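Local coordinates for protein 33 kDa chaperonin (PDB 1VQ0) that probably acts as a redox-regulated molecular chaperone that keeps thermally unfolding and oxidatively damaged proteins from aggregating irreversibly, at residues 45-50 against 112-117; 55-60 against 168-173; 34-39 against 175-180. One frame throughout, in Å; residues are numbered along the deposited sequence.

Interaction 1 of 3, residues 45-50 against 112-117; sequences SYLATV and GKFDVA
Two N-capped helix starts meet where Phe-114, on the turn before helix 116-120, packs on the first turn of helix 46-62 against Tyr-46, Leu-47 and Val-50. The phenyl ring lies across that turn. Its CZ meets Tyr-46 CB at 3.5 Å, while the carbonyl carbon of Tyr-46 sits over one face near the rim. One ortho carbon, CD1, faces Leu-47 CA and CB; the other, CD2, touches Val-50 CG2 at 3.8 Å, and the side chains of Val-50 and Phe-114 cross at about a right angle. Leu-47 runs past Phe-114 in the opposite direction: with CG anti to its own backbone N (chi1 171°), it brings CD1 to 3.9 Å from Phe-114 CB and equally near Asp-115 N. Farther along, Val-50 CG1 meets Val-116 CG2 at 3.6 Å. Trimming Phe-114 to an alanine would probably open a gap over the helix start and leave Tyr-46 CB and Val-50 CG2 without their aromatic partner. The N-caps are Ser-45, whose OG accepts from Ala-48 N at 3.1 Å, and Asp-115, whose OD1 takes a weak bond from Gly-118 N. Val-116 also leans on Val-51 and Arg-54 of helix 46-62, whereas Val-50 reaches Val-170 and Val-172, which places the contact between the short helix, the long helix and strand 164-173.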
loop_
_atom_site.group_PDB
_atom_site.type_symbol
_atom_site.label_atom_id
_atom_site.label_comp_id
_atom_site.label_asym_id
_atom_site.label_seq_id
_atom_site.Cartn_x
_atom_site.Cartn_y
_atom_site.Cartn_z
ATOM N N SER A 45 -7.921 -10.394 26.595
ATOM C CA SER A 45 -7.191 -10.037 27.794
ATOM C C SER A 45 -7.303 -8.537 27.998
ATOM O O SER A 45 -7.740 -7.795 27.096
ATOM C CB SER A 45 -5.726 -10.418 27.592
ATOM O OG SER A 45 -5.102 -9.574 26.596
ATOM N N TYR A 46 -6.879 -8.058 29.156
ATOM C CA TYR A 46 -6.849 -6.611 29.399
ATOM C C TYR A 46 -5.995 -5.878 28.346
ATOM O O TYR A 46 -6.402 -4.918 27.741
ATOM C CB TYR A 46 -6.357 -6.293 30.812
ATOM C CG TYR A 46 -7.262 -6.790 31.913
ATOM C CD1 TYR A 46 -8.588 -6.391 31.967
ATOM C CD2 TYR A 46 -6.798 -7.678 32.894
ATOM C CE1 TYR A 46 -9.434 -6.829 32.950
ATOM C CE2 TYR A 46 -7.627 -8.121 33.910
ATOM C CZ TYR A 46 -8.957 -7.700 33.927
ATOM O OH TYR A 46 -9.848 -8.120 34.901
ATOM N N LEU A 47 -4.804 -6.376 28.106
ATOM C CA LEU A 47 -3.949 -5.700 27.179
ATOM C C LEU A 47 -4.531 -5.678 25.732
ATOM O O LEU A 47 -4.461 -4.688 25.055
ATOM C CB LEU A 47 -2.559 -6.354 27.228
ATOM C CG LEU A 47 -1.567 -5.911 26.176
ATOM C CD1 LEU A 47 -1.295 -4.387 26.298
ATOM C CD2 LEU A 47 -0.299 -6.749 26.283
ATOM N N ALA A 48 -5.073 -6.816 25.286
ATOM C CA ALA A 48 -5.632 -6.957 23.951
ATOM C C ALA A 48 -6.899 -6.126 23.816
ATOM O O ALA A 48 -7.178 -5.613 22.748
ATOM C CB ALA A 48 -5.948 -8.399 23.666
ATOM N N THR A 49 -7.601 -5.944 24.916
ATOM C CA THR A 49 -8.743 -4.995 24.968
ATOM C C THR A 49 -8.272 -3.569 24.630
ATOM O O THR A 49 -8.878 -2.861 23.837
ATOM C CB THR A 49 -9.401 -5.030 26.363
ATOM O OG1 THR A 49 -9.921 -6.338 26.651
ATOM C CG2 THR A 49 -10.627 -4.110 26.410
ATOM N N VAL A 50 -7.146 -3.151 25.211
ATOM C CA VAL A 50 -6.709 -1.774 25.032
ATOM C C VAL A 50 -6.166 -1.594 23.597
ATOM O O VAL A 50 -6.426 -0.599 22.944
ATOM C CB VAL A 50 -5.672 -1.397 26.135
ATOM C CG1 VAL A 50 -4.984 -0.038 25.837
ATOM C CG2 VAL A 50 -6.347 -1.339 27.489
ATOM N N GLY A 112 3.194 2.846 34.066
ATOM C CA GLY A 112 2.138 2.065 34.671
ATOM C C GLY A 112 0.929 1.862 33.809
ATOM O O GLY A 112 -0.103 1.441 34.302
ATOM N N LYS A 113 1.074 2.157 32.513
ATOM C CA LYS A 113 0.058 1.981 31.517
ATOM C C LYS A 113 0.197 0.583 30.814
ATOM O O LYS A 113 1.261 -0.028 30.855
ATOM C CB LYS A 113 0.219 3.094 30.477
ATOM C CG LYS A 113 0.082 4.513 30.980
ATOM C CD LYS A 113 -0.926 4.630 32.103
ATOM C CE LYS A 113 -1.266 6.099 32.487
ATOM N NZ LYS A 113 -1.650 6.236 33.952
ATOM N N PHE A 114 -0.883 0.101 30.193
ATOM C CA PHE A 114 -0.782 -1.036 29.271
ATOM C C PHE A 114 0.205 -0.745 28.114
ATOM O O PHE A 114 0.208 0.347 27.505
ATOM C CB PHE A 114 -2.140 -1.526 28.758
ATOM C CG PHE A 114 -2.970 -2.246 29.837
ATOM C CD1 PHE A 114 -2.636 -3.545 30.259
ATOM C CD2 PHE A 114 -4.013 -1.610 30.479
ATOM C CE1 PHE A 114 -3.350 -4.201 31.299
ATOM C CE2 PHE A 114 -4.756 -2.286 31.495
ATOM C CZ PHE A 114 -4.419 -3.564 31.907
ATOM N N ASP A 115 1.064 -1.728 27.857
ATOM C CA ASP A 115 2.175 -1.589 26.919
ATOM C C ASP A 115 1.752 -1.927 25.518
ATOM O O ASP A 115 2.144 -2.946 24.934
ATOM C CB ASP A 115 3.363 -2.442 27.346
ATOM C CG ASP A 115 4.598 -2.132 26.582
ATOM O OD1 ASP A 115 4.628 -1.085 25.865
ATOM O OD2 ASP A 115 5.576 -2.882 26.661
ATOM N N VAL A 116 0.928 -1.035 24.972
ATOM C CA VAL A 116 0.451 -1.162 23.589
ATOM C C VAL A 116 1.618 -1.241 22.601
ATOM O O VAL A 116 1.677 -2.158 21.768
ATOM C CB VAL A 116 -0.533 -0.021 23.279
ATOM C CG1 VAL A 116 -0.943 -0.004 21.812
ATOM C CG2 VAL A 116 -1.754 -0.153 24.187
ATOM N N ALA A 117 2.595 -0.328 22.735
ATOM C CA ALA A 117 3.756 -0.267 21.849
ATOM C C ALA A 117 4.536 -1.595 21.914
ATOM O O ALA A 117 4.932 -2.162 20.902
ATOM C CB ALA A 117 4.648 0.947 22.209
#

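Interaction 2 of 3, residues 55-60 against 168-173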
loop_
_atom_site.group_PDB
_atom_site.type_symbol
_atom_site.label_atom_id
_atom_site.label_comp_id
_atom_site.label_asym_id
_atom_site.label_seq_id
_atom_site.Cartn_x
_atom_site.Cartn_y
_atom_site.Cartn_z
ATOM N N ALA A 55 -7.608 0.746 18.285
ATOM C CA ALA A 55 -7.695 0.559 16.866
ATOM C C ALA A 55 -9.154 0.735 16.356
ATOM O O ALA A 55 -9.357 1.470 15.371
ATOM C CB ALA A 55 -7.131 -0.760 16.457
ATOM N N LEU A 56 -10.121 0.119 17.080
ATOM C CA LEU A 56 -11.562 0.298 16.844
ATOM C C LEU A 56 -11.970 1.767 16.968
ATOM O O LEU A 56 -12.715 2.261 16.163
ATOM C CB LEU A 56 -12.413 -0.541 17.818
ATOM C CG LEU A 56 -12.290 -2.044 17.679
ATOM C CD1 LEU A 56 -13.010 -2.851 18.802
ATOM C CD2 LEU A 56 -12.841 -2.428 16.296
ATOM N N ILE A 57 -11.474 2.454 17.985
ATOM C CA ILE A 57 -11.763 3.902 18.134
ATOM C C ILE A 57 -11.257 4.658 16.883
ATOM O O ILE A 57 -11.996 5.408 16.269
ATOM C CB ILE A 57 -11.147 4.456 19.425
ATOM C CG1 ILE A 57 -11.852 3.810 20.640
ATOM C CG2 ILE A 57 -11.238 5.988 19.500
ATOM C CD1 ILE A 57 -11.022 3.831 21.934
ATOM N N GLY A 58 -9.999 4.419 16.529
ATOM C CA GLY A 58 -9.387 4.941 15.295
ATOM C C GLY A 58 -10.282 4.786 14.094
ATOM O O GLY A 58 -10.643 5.764 13.470
ATOM N N ALA A 59 -10.631 3.547 13.771
ATOM C CA ALA A 59 -11.579 3.250 12.699
ATOM C C ALA A 59 -12.946 4.036 12.804
ATOM O O ALA A 59 -13.451 4.579 11.806
ATOM C CB ALA A 59 -11.790 1.743 12.598
ATOM N N ALA A 60 -13.513 4.082 14.004
ATOM C CA ALA A 60 -14.749 4.809 14.257
ATOM C C ALA A 60 -14.632 6.280 13.978
ATOM O O ALA A 60 -15.541 6.873 13.449
ATOM C CB ALA A 60 -15.184 4.640 15.659
ATOM N N ILE A 168 -6.643 9.089 21.784
ATOM C CA ILE A 168 -7.384 7.834 21.963
ATOM C C ILE A 168 -7.023 7.182 23.288
ATOM O O ILE A 168 -5.852 7.147 23.663
ATOM C CB ILE A 168 -7.071 6.818 20.789
ATOM C CG1 ILE A 168 -7.506 7.341 19.411
ATOM C CG2 ILE A 168 -7.773 5.491 21.051
ATOM C CD1 ILE A 168 -7.085 6.453 18.257
ATOM N N GLY A 169 -8.025 6.645 23.988
ATOM C CA GLY A 169 -7.826 6.056 25.324
ATOM C C GLY A 169 -8.865 4.989 25.591
ATOM O O GLY A 169 -10.043 5.122 25.206
ATOM N N VAL A 170 -8.428 3.901 26.215
ATOM C CA VAL A 170 -9.304 2.831 26.665
ATOM C C VAL A 170 -8.954 2.520 28.142
ATOM O O VAL A 170 -7.833 2.192 28.427
ATOM C CB VAL A 170 -9.088 1.557 25.861
ATOM C CG1 VAL A 170 -9.768 0.402 26.555
ATOM C CG2 VAL A 170 -9.601 1.715 24.439
ATOM N N LEU A 171 -9.923 2.676 29.038
ATOM C CA LEU A 171 -9.831 2.255 30.451
ATOM C C LEU A 171 -10.751 1.046 30.680
ATOM O O LEU A 171 -11.959 1.075 30.473
ATOM C CB LEU A 171 -10.231 3.387 31.379
ATOM C CG LEU A 171 -10.019 3.196 32.859
ATOM C CD1 LEU A 171 -8.500 3.205 33.162
ATOM C CD2 LEU A 171 -10.745 4.275 33.704
ATOM N N VAL A 172 -10.109 -0.022 31.104
ATOM C CA VAL A 172 -10.703 -1.318 31.353
ATOM C C VAL A 172 -10.262 -1.833 32.780
ATOM O O VAL A 172 -9.096 -1.673 33.158
ATOM C CB VAL A 172 -10.157 -2.286 30.306
ATOM C CG1 VAL A 172 -8.623 -2.504 30.532
ATOM C CG2 VAL A 172 -10.932 -3.605 30.377
ATOM N N ASP A 173 -11.190 -2.417 33.554
ATOM C CA ASP A 173 -10.866 -3.183 34.803
ATOM C C ASP A 173 -11.672 -4.468 34.844
ATOM O O ASP A 173 -12.164 -4.888 33.805
ATOM C CB ASP A 173 -11.077 -2.328 36.074
ATOM C CG ASP A 173 -12.450 -1.695 36.143
ATOM O OD1 ASP A 173 -13.447 -2.412 35.871
ATOM O OD2 ASP A 173 -12.625 -0.487 36.490
#
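Ile-57 and Ile-168 lie alongside each other, their side chains running in opposite directions. Ile-168 CG2 rests against Ile-57 CG2 and CD1, each at 3.8 Å, with CB hardly farther. The long arm of Ile-57 continues along the strand. With CG1 anti to the carbonyl carbon (chi1 -66°) and the chain extended beyond it (chi2 157°), the terminal CD1 is carried past Ile-168 to Val-170, where it meets CG2 at 3.6 Å; here the two side chains cross at a slant. On the way the same methyl passes 3.7 Å from Gly-169 O, a plain packing contact against the strand backbone. Ile-168 sends its own long arm the other way, to the helix backbone: its CD1 lies 4.0 Å from both the N and the CA of Gly-58. Gly-58 offers bare backbone here; a beta carbon would be crowded by Ala-55 O of its own helix, though not by Ile-168. Ile-168 and Val-170 both point toward the helix, and Gly-169 between them contributes backbone alone. The short segments pass 8.6 Å apart at their axes, at 137° between their N-to-C directions. Ala-55 and Ala-59 touch Ala-87 of strand 84-90, while Ile-57 also reaches Met-31 in a loop. The whole is helix-on-sheet packing in the Hsp33 fold, with branched aliphatic residues of strand 164-173, outermost in the sheet within this chain, set against the buried C-terminal half of helix 46-62.

Interaction 3 of 3, residues 34-39 against 175-180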
loop_
_atom_site.group_PDB
_atom_site.type_symbol
_atom_site.label_atom_id
_atom_site.label_comp_id
_atom_site.label_asym_id
_atom_site.label_seq_id
_atom_site.Cartn_x
_atom_site.Cartn_y
_atom_site.Cartn_z
ATOM N N VAL A 34 -19.112 -0.573 22.566
ATOM C CA VAL A 34 -18.583 -1.207 21.396
ATOM C C VAL A 34 -17.305 -2.011 21.738
ATOM O O VAL A 34 -17.167 -3.169 21.358
ATOM C CB VAL A 34 -18.264 -0.147 20.336
ATOM C CG1 VAL A 34 -17.673 -0.802 19.134
ATOM C CG2 VAL A 34 -19.491 0.564 19.930
ATOM N N VAL A 35 -16.394 -1.368 22.474
ATOM C CA VAL A 35 -15.153 -1.993 22.870
ATOM C C VAL A 35 -15.439 -3.110 23.906
ATOM O O VAL A 35 -14.779 -4.167 23.902
ATOM C CB VAL A 35 -14.108 -0.926 23.323
ATOM C CG1 VAL A 35 -12.858 -1.553 23.769
ATOM C CG2 VAL A 35 -13.794 -0.009 22.188
ATOM N N GLU A 36 -16.433 -2.891 24.769
ATOM C CA GLU A 36 -16.836 -3.983 25.683
ATOM C C GLU A 36 -17.303 -5.239 24.926
ATOM O O GLU A 36 -16.966 -6.342 25.300
ATOM C CB GLU A 36 -17.904 -3.544 26.696
ATOM C CG GLU A 36 -18.319 -4.658 27.679
ATOM C CD GLU A 36 -17.225 -5.136 28.648
ATOM O OE1 GLU A 36 -16.149 -4.516 28.678
ATOM O OE2 GLU A 36 -17.437 -6.127 29.397
ATOM N N GLU A 37 -18.080 -5.062 23.871
ATOM C CA GLU A 37 -18.581 -6.195 23.081
ATOM C C GLU A 37 -17.455 -6.957 22.353
ATOM O O GLU A 37 -17.469 -8.162 22.289
ATOM C CB GLU A 37 -19.714 -5.728 22.131
ATOM C CG GLU A 37 -19.997 -6.682 20.974
ATOM C CD GLU A 37 -21.293 -6.403 20.229
ATOM O OE1 GLU A 37 -21.989 -5.452 20.564
ATOM O OE2 GLU A 37 -21.596 -7.142 19.286
ATOM N N ALA A 38 -16.473 -6.233 21.821
ATOM C CA ALA A 38 -15.306 -6.835 21.193
ATOM C C ALA A 38 -14.573 -7.712 22.212
ATOM O O ALA A 38 -14.120 -8.821 21.872
ATOM C CB ALA A 38 -14.328 -5.728 20.657
ATOM N N ARG A 39 -14.443 -7.184 23.435
ATOM C CA ARG A 39 -13.768 -7.858 24.523
ATOM C C ARG A 39 -14.487 -9.165 24.898
ATOM O O ARG A 39 -13.849 -10.178 25.077
ATOM C CB ARG A 39 -13.702 -6.950 25.755
ATOM C CG ARG A 39 -13.128 -7.656 26.993
ATOM C CD ARG A 39 -12.921 -6.775 28.201
ATOM N NE ARG A 39 -14.063 -6.915 29.089
ATOM C CZ ARG A 39 -14.204 -7.828 30.067
ATOM N NH1 ARG A 39 -13.249 -8.731 30.397
ATOM N NH2 ARG A 39 -15.318 -7.811 30.763
ATOM N N ASP A 175 -14.553 -5.326 36.032
ATOM C CA ASP A 175 -15.961 -5.191 35.619
ATOM C C ASP A 175 -16.087 -4.833 34.129
ATOM O O ASP A 175 -17.195 -4.654 33.629
ATOM C CB ASP A 175 -16.655 -4.085 36.434
ATOM C CG ASP A 175 -16.594 -4.332 37.942
ATOM O OD1 ASP A 175 -16.635 -5.516 38.358
ATOM O OD2 ASP A 175 -16.495 -3.392 38.775
ATOM N N GLY A 176 -14.957 -4.657 33.451
ATOM C CA GLY A 176 -14.943 -4.470 31.998
ATOM C C GLY A 176 -14.530 -3.064 31.608
ATOM O O GLY A 176 -13.923 -2.319 32.410
ATOM N N VAL A 177 -14.873 -2.723 30.363
ATOM C CA VAL A 177 -14.484 -1.469 29.785
ATOM C C VAL A 177 -15.263 -0.323 30.411
ATOM O O VAL A 177 -16.499 -0.320 30.399
ATOM C CB VAL A 177 -14.645 -1.427 28.281
ATOM C CG1 VAL A 177 -14.043 -0.078 27.764
ATOM C CG2 VAL A 177 -13.898 -2.560 27.640
ATOM N N LYS A 178 -14.511 0.652 30.903
ATOM C CA LYS A 178 -15.048 1.846 31.551
ATOM C C LYS A 178 -15.050 3.103 30.667
ATOM O O LYS A 178 -15.962 3.928 30.722
ATOM C CB LYS A 178 -14.289 2.090 32.842
ATOM C CG LYS A 178 -14.371 0.903 33.835
ATOM C CD LYS A 178 -15.844 0.487 34.129
ATOM C CE LYS A 178 -15.931 -0.703 35.075
ATOM N NZ LYS A 178 -15.512 -0.322 36.477
ATOM N N ILE A 179 -14.038 3.245 29.856
ATOM C CA ILE A 179 -13.954 4.335 28.884
ATOM C C ILE A 179 -13.270 3.743 27.662
ATOM O O ILE A 179 -12.307 3.044 27.805
ATOM C CB ILE A 179 -13.068 5.461 29.464
ATOM C CG1 ILE A 179 -13.766 6.098 30.669
ATOM C CG2 ILE A 179 -12.648 6.431 28.367
ATOM C CD1 ILE A 179 -13.070 7.311 31.221
ATOM N N ALA A 180 -13.799 4.047 26.488
ATOM C CA ALA A 180 -13.228 3.727 25.211
ATOM C C ALA A 180 -13.676 4.857 24.254
ATOM O O ALA A 180 -14.777 4.830 23.680
ATOM C CB ALA A 180 -13.737 2.405 24.743
#
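Glu-36 and Arg-39, one turn apart on helix 32-42, form a side-on pair that meets the backbone of Gly-176 and Val-177. Glu-36 CD lies in the guanidinium plane at its edge, but the carboxylate is tilted: Arg-39 NE meets Glu-36 OE1 from above the carboxylate plane at 3.2 Å, and NH2 reaches OE2 on its syn side at 3.0 Å. Val-177 N also donates to Glu-36 OE1, at 2.8 Å and nearly straight (171°). NE and Val-177 N come to this oxygen from opposite faces of the carboxylate plane, so two donors grip it and should fix the rotation of the group. Glu-36 gets there by starting anti to its backbone N and then bending at chi2 (65°), which turns the acid back toward the strand. Gly-176 CA lies 3.6 Å from Arg-39 NH2, obliquely to the guanidinium; a beta carbon would clash with Glu-36 OE2, and the backbone angles themselves call for glycine. Beside the polar pair the contact is apolar. Val-35 CG2 meets Ala-180 CB at 3.5 Å, while CG1 faces Val-177 CG2 at 4.1 Å, the two valines crossing at about a right angle. Lys-178 and Ile-179 both face Leu-171 in a classic beta bulge, where the chain turns a corner at Lys-178. The arrangement is a helix docked on a bulged strand, with a glutamate, salt-bridged within its helix, accepting a strand N-H.

How the interactions relate
Helix 32-42 and helix 46-62, consecutive in the chain, carry the first segments of all three interactions, and interactions 1 and 2 share the second helix, with centres 11 Å apart. Interactions 2 and 3, 9 Å apart, reach neighbouring antiparallel strands of one mixed sheet, 164-173 and 176-187, joined where Leu-171 faces the bulge at Lys-178 and Ile-179. Interaction 1 lies 13 Å from interaction 3, linked through Thr-49, which packs on Arg-39 and Val-177. Along the chain, interactions 1 and 2 cross each other, and both are nested inside the loop closed by interaction 3. Interactions 2 and 3 thus pack two successive helices on the sheet, and interaction 1 adds the turn before helix 116-120 to the second.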